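Surface presentation of antigens protein SpaS (Shigella flexneri, PDB 2VT1) is the inner-membrane export component of type III secretion required for Shigella invasion and secretion of the Ipa proteins, seen here as its cytoplasmic domain. Local coordinates at residues 23-28 / 52-57; 47-52 / 72-77. All blocks are in the same frame, centred on the assembly; numbering follows the deposited sequence. Where two conformers were deposited one is given.

In the fold
Both contacts draw on helix 47-56, and their centres lie about 13 Å apart. Contact 1 sets the last turn of this helix and the residue after it against the end of strand 19-25, the middle strand of a three-stranded antiparallel sheet. Contact 2 uses the first turns of the same helix, which meet helix 68-80. Along the chain the four segments alternate, in the order 23-28, 47-52, 52-57 and 72-77, and the segments 47-52 and 52-57 share Lys-52. One short helix of the cytoplasmic domain thus packs on the sheet near its C-terminal end and on helix 68-80 near its N-terminal end.

Contact 1 (23-28 / 52-57); sequences IETNQC and KLYKTH
Ile-23 and Thr-25, on the same side of strand 19-25 near its end, both direct methyl groups at the ring of Tyr-54. The interaction is apolar, and no hydrogen bond crosses between 23-28 and 52-57. Ile-23 CG2 comes to the ring edge, nearly in its plane, 3.7 Å from Tyr-54 CD2. Two residues on, Thr-25 CG2 meets the next ring carbon at an oblique angle, 3.4 Å from Tyr-54 CE2, the two side chains lying roughly perpendicular. The tyrosine CB does not point straight at the strand; with CG anti to the backbone N (chi1 174°), the ring swings across to both methyls. The other branch of Ile-23 runs toward the helix end, where CD1 lies 3.6 Å from His-57 O, a van der Waals contact with a backbone carbonyl.

In the fold, this is helix-on-sheet packing in the cytoplasmic domain of a type III secretion exporter: the C-terminal end of helix 47-56 lies beside strand 19-25. The neighbouring strand 4-9 takes part too, with Ile-6 touching Ile-23 and Ile-4 touching Tyr-54; Pro-1 also packs on the tyrosine.

The polar bonds within 52-57 lie at the end of the helix. Thr-56 OG1 donates to Lys-52 O at 2.7 Å, approaching from above the carbonyl plane by 40°. Thr-56 OG1 also accepts a bond from His-57 ND1 at 2.8 Å. That acceptor is tilted 29° from the imidazole plane. Leu-53 O receives two backbone donors on one face of its plane, Thr-56 N and His-57 N, the latter at 2.9 Å. His-57, the first residue to leave helical geometry, has its ring held on a second side as well, through NE2 and the backbone N of Asp-64.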
loop_
_atom_site.group_PDB
_atom_site.type_symbol
_atom_site.label_atom_id
_atom_site.label_comp_id
_atom_site.label_asym_id
_atom_site.label_seq_id
_atom_site.Cartn_x
_atom_site.Cartn_y
_atom_site.Cartn_z
ATOM N N ILE B 23 -4.319 1.261 5.282
ATOM C CA ILE B 23 -3.477 2.320 5.791
ATOM C C ILE B 23 -3.246 2.050 7.262
ATOM O O ILE B 23 -4.185 2.086 8.053
ATOM C CB ILE B 23 -4.112 3.709 5.665
ATOM C CG1 ILE B 23 -4.475 4.023 4.204
ATOM C CG2 ILE B 23 -3.150 4.764 6.223
ATOM C CD1 ILE B 23 -4.946 5.461 3.970
ATOM N N GLU B 24 -2.001 1.772 7.623
ATOM C CA GLU B 24 -1.652 1.573 9.027
ATOM C C GLU B 24 -0.449 2.451 9.373
ATOM O O GLU B 24 0.273 2.898 8.485
ATOM C CB GLU B 24 -1.346 0.101 9.320
ATOM C CG GLU B 24 -2.467 -0.863 8.963
ATOM C CD GLU B 24 -3.713 -0.704 9.826
ATOM O OE1 GLU B 24 -3.592 -0.298 11.003
ATOM O OE2 GLU B 24 -4.819 -1.014 9.334
ATOM N N THR B 25 -0.263 2.722 10.662
ATOM C CA THR B 25 0.808 3.575 11.120
ATOM C C THR B 25 1.525 2.928 12.305
ATOM O O THR B 25 0.996 2.029 12.962
ATOM C CB THR B 25 0.271 4.979 11.585
ATOM O OG1 THR B 25 -0.603 4.820 12.718
ATOM C CG2 THR B 25 -0.487 5.687 10.471
ATOM N N ASN B 26 2.742 3.397 12.560
ATOM C CA ASN B 26 3.534 2.987 13.717
ATOM C C ASN B 26 3.710 1.480 13.870
ATOM O O ASN B 26 4.187 0.830 12.958
ATOM C CB ASN B 26 2.967 3.636 14.977
ATOM C CG ASN B 26 3.145 5.141 14.966
ATOM O OD1 ASN B 26 4.148 5.642 14.445
ATOM N ND2 ASN B 26 2.167 5.872 15.512
ATOM N N GLN B 27 3.374 0.919 15.021
ATOM C CA GLN B 27 3.715 -0.480 15.260
ATOM C C GLN B 27 2.955 -1.410 14.342
ATOM O O GLN B 27 3.519 -2.386 13.850
ATOM C CB GLN B 27 3.514 -0.881 16.727
ATOM C CG GLN B 27 4.519 -0.232 17.684
ATOM C CD GLN B 27 5.966 -0.542 17.343
ATOM O OE1 GLN B 27 6.370 -1.707 17.240
ATOM N NE2 GLN B 27 6.762 0.512 17.170
ATOM N N CYS B 28 1.676 -1.131 14.107
ATOM C CA CYS B 28 0.886 -1.934 13.193
ATOM C C CYS B 28 1.484 -1.872 11.790
ATOM O O CYS B 28 1.490 -2.858 11.073
ATOM C CB CYS B 28 -0.567 -1.457 13.171
ATOM S SG CYS B 28 -1.571 -1.999 14.590
ATOM N N LYS B 52 2.090 11.634 1.848
ATOM C CA LYS B 52 1.069 12.234 1.017
ATOM C C LYS B 52 -0.245 11.477 1.119
ATOM O O LYS B 52 -1.299 12.054 1.390
ATOM C CB LYS B 52 1.571 12.156 -0.416
ATOM C CG LYS B 52 1.275 13.298 -1.309
ATOM C CD LYS B 52 2.490 13.474 -2.246
ATOM C CE LYS B 52 2.121 14.045 -3.594
ATOM N NZ LYS B 52 3.347 14.504 -4.319
ATOM N N LEU B 53 -0.180 10.179 0.862
ATOM C CA LEU B 53 -1.380 9.355 0.793
ATOM C C LEU B 53 -2.004 9.263 2.165
ATOM O O LEU B 53 -3.219 9.319 2.313
ATOM C CB LEU B 53 -1.052 7.957 0.245
ATOM C CG LEU B 53 -0.492 7.902 -1.179
ATOM C CD1 LEU B 53 -0.089 6.471 -1.567
ATOM C CD2 LEU B 53 -1.501 8.477 -2.182
ATOM N N TYR B 54 -1.167 9.141 3.185
ATOM C CA TYR B 54 -1.669 9.085 4.544
ATOM C C TYR B 54 -2.407 10.372 4.924
ATOM O O TYR B 54 -3.426 10.324 5.639
ATOM C CB TYR B 54 -0.525 8.838 5.524
ATOM C CG TYR B 54 -0.976 8.926 6.960
ATOM C CD1 TYR B 54 -0.607 9.990 7.754
ATOM C CD2 TYR B 54 -1.810 7.964 7.497
ATOM C CE1 TYR B 54 -1.035 10.082 9.053
ATOM C CE2 TYR B 54 -2.230 8.043 8.785
ATOM C CZ TYR B 54 -1.848 9.106 9.559
ATOM O OH TYR B 54 -2.282 9.191 10.857
ATOM N N LYS B 55 -1.899 11.518 4.449
ATOM C CA LYS B 55 -2.470 12.822 4.802
ATOM C C LYS B 55 -3.703 13.177 3.964
ATOM O O LYS B 55 -4.460 14.081 4.341
ATOM C CB LYS B 55 -1.437 13.954 4.657
ATOM C CG LYS B 55 -0.224 13.892 5.596
ATOM C CD LYS B 55 -0.593 13.887 7.079
ATOM C CE LYS B 55 -1.043 15.261 7.609
ATOM N NZ LYS B 55 -1.563 15.241 9.030
ATOM N N THR B 56 -3.916 12.476 2.843
ATOM C CA THR B 56 -4.989 12.837 1.901
ATOM C C THR B 56 -6.089 11.786 1.685
ATOM O O THR B 56 -7.129 12.113 1.116
ATOM C CB THR B 56 -4.444 13.182 0.484
ATOM O OG1 THR B 56 -3.635 12.107 0.001
ATOM C CG2 THR B 56 -3.631 14.463 0.501
ATOM N N HIS B 57 -5.869 10.541 2.102
ATOM C CA HIS B 57 -6.797 9.461 1.757
ATOM C C HIS B 57 -7.309 8.653 2.948
ATOM O O HIS B 57 -6.672 8.585 4.001
ATOM C CB HIS B 57 -6.158 8.496 0.754
ATOM C CG HIS B 57 -6.038 9.048 -0.637
ATOM N ND1 HIS B 57 -4.990 9.852 -1.033
ATOM C CD2 HIS B 57 -6.820 8.889 -1.729
ATOM C CE1 HIS B 57 -5.143 10.177 -2.304
ATOM N NE2 HIS B 57 -6.250 9.612 -2.748
#

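Contact 2 (47-52 / 72-77); sequences VKLARK and LRLIVW
Leu-49 and Leu-74 are the residues whose CA atoms lie nearest each other across the two helical segments, 10.6 Å apart, a separation that long side chains must span. The contact is helix-helix packing within the mixed alpha/beta cytoplasmic domain of this exporter family, between the first turns of helix 47-56 and the middle of helix 68-80. It is small, burying 76 Å² in all.

The leucines reach toward each other tip to tip, with Leu-49 CD2 3.9 Å from Leu-74 CD1. They extend by different routes: CG of Leu-49 stands anti to its own backbone N (chi1 180°), whereas CG of Leu-74 is anti to the carbonyl carbon. Leu-49 is buried, and it also touches Glu-70 and Val-71, nearer the start of helix 68-80, so the contact with Leu-74 is one part of a broader seat on that helix. Leu-74 in turn packs against an apolar side chain of another protein chain.

Arg-73 contributes through the rim of its guanidinium. The same methyl of Leu-49 lies at the edge of this group, close to its plane, with CD2 4.3 Å from Arg-73 NH1. The polar bonds of the group lie outside the two segments: NH1 donates to the backbone O of Glu-70, and NH2 forms a salt bridge with Asp-46 OD2, just before helix 47-56. Together they probably limit rotation of the planar group, one face of which is covered by Leu-74 CD2, 3.8 Å above the plane and displaced toward the rim.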
loop_
_atom_site.group_PDB
_atom_site.type_symbol
_atom_site.label_atom_id
_atom_site.label_comp_id
_atom_site.label_asym_id
_atom_site.label_seq_id
_atom_site.Cartn_x
_atom_site.Cartn_y
_atom_site.Cartn_z
ATOM N N VAL B 47 9.170 7.766 0.847
ATOM C CA VAL B 47 8.802 8.453 2.063
ATOM C C VAL B 47 7.830 9.594 1.818
ATOM O O VAL B 47 6.937 9.833 2.621
ATOM C CB VAL B 47 10.051 8.997 2.755
ATOM C CG1 VAL B 47 9.649 9.766 3.981
ATOM C CG2 VAL B 47 10.974 7.861 3.118
ATOM N N LYS B 48 7.995 10.299 0.710
ATOM C CA LYS B 48 7.138 11.435 0.426
ATOM C C LYS B 48 5.760 10.981 -0.029
ATOM O O LYS B 48 4.767 11.601 0.317
ATOM C CB LYS B 48 7.771 12.352 -0.618
ATOM C CG LYS B 48 8.736 13.408 -0.024
ATOM N N LEU B 49 5.696 9.889 -0.780
ATOM C CA LEU B 49 4.404 9.373 -1.244
ATOM C C LEU B 49 3.617 8.752 -0.095
ATOM O O LEU B 49 2.423 8.961 0.023
ATOM C CB LEU B 49 4.587 8.357 -2.362
ATOM C CG LEU B 49 3.299 7.750 -2.925
ATOM C CD1 LEU B 49 2.416 8.824 -3.518
ATOM C CD2 LEU B 49 3.618 6.650 -3.954
ATOM N N ALA B 50 4.290 7.986 0.751
ATOM C CA ALA B 50 3.657 7.396 1.915
ATOM C C ALA B 50 2.938 8.467 2.755
ATOM O O ALA B 50 1.757 8.328 3.089
ATOM C CB ALA B 50 4.696 6.665 2.733
ATOM N N ARG B 51 3.650 9.545 3.068
ATOM C CA ARG B 51 3.106 10.687 3.804
ATOM C C ARG B 51 1.917 11.353 3.132
ATOM O O ARG B 51 0.907 11.660 3.761
ATOM C CB ARG B 51 4.186 11.755 3.950
ATOM C CG ARG B 51 5.045 11.695 5.208
ATOM C CD ARG B 51 5.677 13.087 5.455
ATOM N NE ARG B 51 6.991 13.037 6.101
ATOM C CZ ARG B 51 8.162 13.160 5.464
ATOM N NH1 ARG B 51 9.310 13.100 6.141
ATOM N NH2 ARG B 51 8.197 13.342 4.145
ATOM N N LYS B 52 2.090 11.634 1.848
ATOM C CA LYS B 52 1.069 12.234 1.017
ATOM C C LYS B 52 -0.245 11.477 1.119
ATOM O O LYS B 52 -1.299 12.054 1.390
ATOM C CB LYS B 52 1.571 12.156 -0.416
ATOM C CG LYS B 52 1.275 13.298 -1.309
ATOM C CD LYS B 52 2.490 13.474 -2.246
ATOM C CE LYS B 52 2.121 14.045 -3.594
ATOM N NZ LYS B 52 3.347 14.504 -4.319
ATOM N N LEU B 72 1.213 4.974 -9.764
ATOM C CA LEU B 72 1.280 4.078 -10.886
ATOM C C LEU B 72 2.725 3.836 -11.354
ATOM O O LEU B 72 3.048 2.762 -11.853
ATOM C CB LEU B 72 0.430 4.640 -12.024
ATOM C CG LEU B 72 0.126 3.690 -13.169
ATOM C CD1 LEU B 72 -0.418 2.369 -12.640
ATOM C CD2 LEU B 72 -0.877 4.367 -14.099
ATOM N N ARG B 73 3.598 4.816 -11.185
ATOM C CA ARG B 73 5.002 4.621 -11.530
ATOM C C ARG B 73 5.655 3.424 -10.787
ATOM O O ARG B 73 6.512 2.730 -11.349
ATOM C CB ARG B 73 5.790 5.922 -11.306
ATOM C CG ARG B 73 6.602 5.964 -10.046
ATOM C CD ARG B 73 7.077 7.373 -9.770
ATOM N NE ARG B 73 8.111 7.418 -8.743
ATOM C CZ ARG B 73 7.868 7.402 -7.441
ATOM N NH1 ARG B 73 6.622 7.357 -6.976
ATOM N NH2 ARG B 73 8.881 7.447 -6.601
ATOM N N LEU B 74 5.240 3.171 -9.544
ATOM C CA LEU B 74 5.760 2.032 -8.787
ATOM C C LEU B 74 5.296 0.708 -9.364
ATOM O O LEU B 74 6.075 -0.222 -9.500
ATOM C CB LEU B 74 5.360 2.113 -7.308
ATOM C CG LEU B 74 5.780 3.385 -6.576
ATOM C CD1 LEU B 74 5.308 3.330 -5.128
ATOM C CD2 LEU B 74 7.294 3.563 -6.637
ATOM N N ILE B 75 4.026 0.625 -9.721
ATOM C CA ILE B 75 3.475 -0.598 -10.296
ATOM C C ILE B 75 4.158 -0.888 -11.637
ATOM O O ILE B 75 4.457 -2.024 -11.982
ATOM C CB ILE B 75 1.927 -0.456 -10.467
ATOM C CG1 ILE B 75 1.255 -0.302 -9.093
ATOM C CG2 ILE B 75 1.347 -1.642 -11.228
ATOM C CD1 ILE B 75 -0.134 0.316 -9.141
ATOM N N VAL B 76 4.416 0.163 -12.394
ATOM C CA VAL B 76 5.046 0.013 -13.698
ATOM C C VAL B 76 6.489 -0.486 -13.596
ATOM O O VAL B 76 6.914 -1.311 -14.402
ATOM C CB VAL B 76 4.998 1.334 -14.493
ATOM C CG1 VAL B 76 6.043 1.309 -15.623
ATOM C CG2 VAL B 76 3.584 1.567 -15.029
ATOM N N TRP B 77 7.237 -0.009 -12.602
ATOM C CA TRP B 77 8.589 -0.517 -12.366
ATOM C C TRP B 77 8.581 -1.983 -11.959
ATOM O O TRP B 77 9.383 -2.778 -12.462
ATOM C CB TRP B 77 9.288 0.293 -11.291
ATOM C CG TRP B 77 10.628 -0.251 -10.873
ATOM C CD1 TRP B 77 10.981 -0.662 -9.618
ATOM C CD2 TRP B 77 11.794 -0.442 -11.699
ATOM N NE1 TRP B 77 12.287 -1.099 -9.615
ATOM C CE2 TRP B 77 12.812 -0.968 -10.872
ATOM C CE3 TRP B 77 12.077 -0.221 -13.049
ATOM C CZ2 TRP B 77 14.089 -1.268 -11.347
ATOM C CZ3 TRP B 77 13.347 -0.528 -13.521
ATOM C CH2 TRP B 77 14.335 -1.044 -12.671
#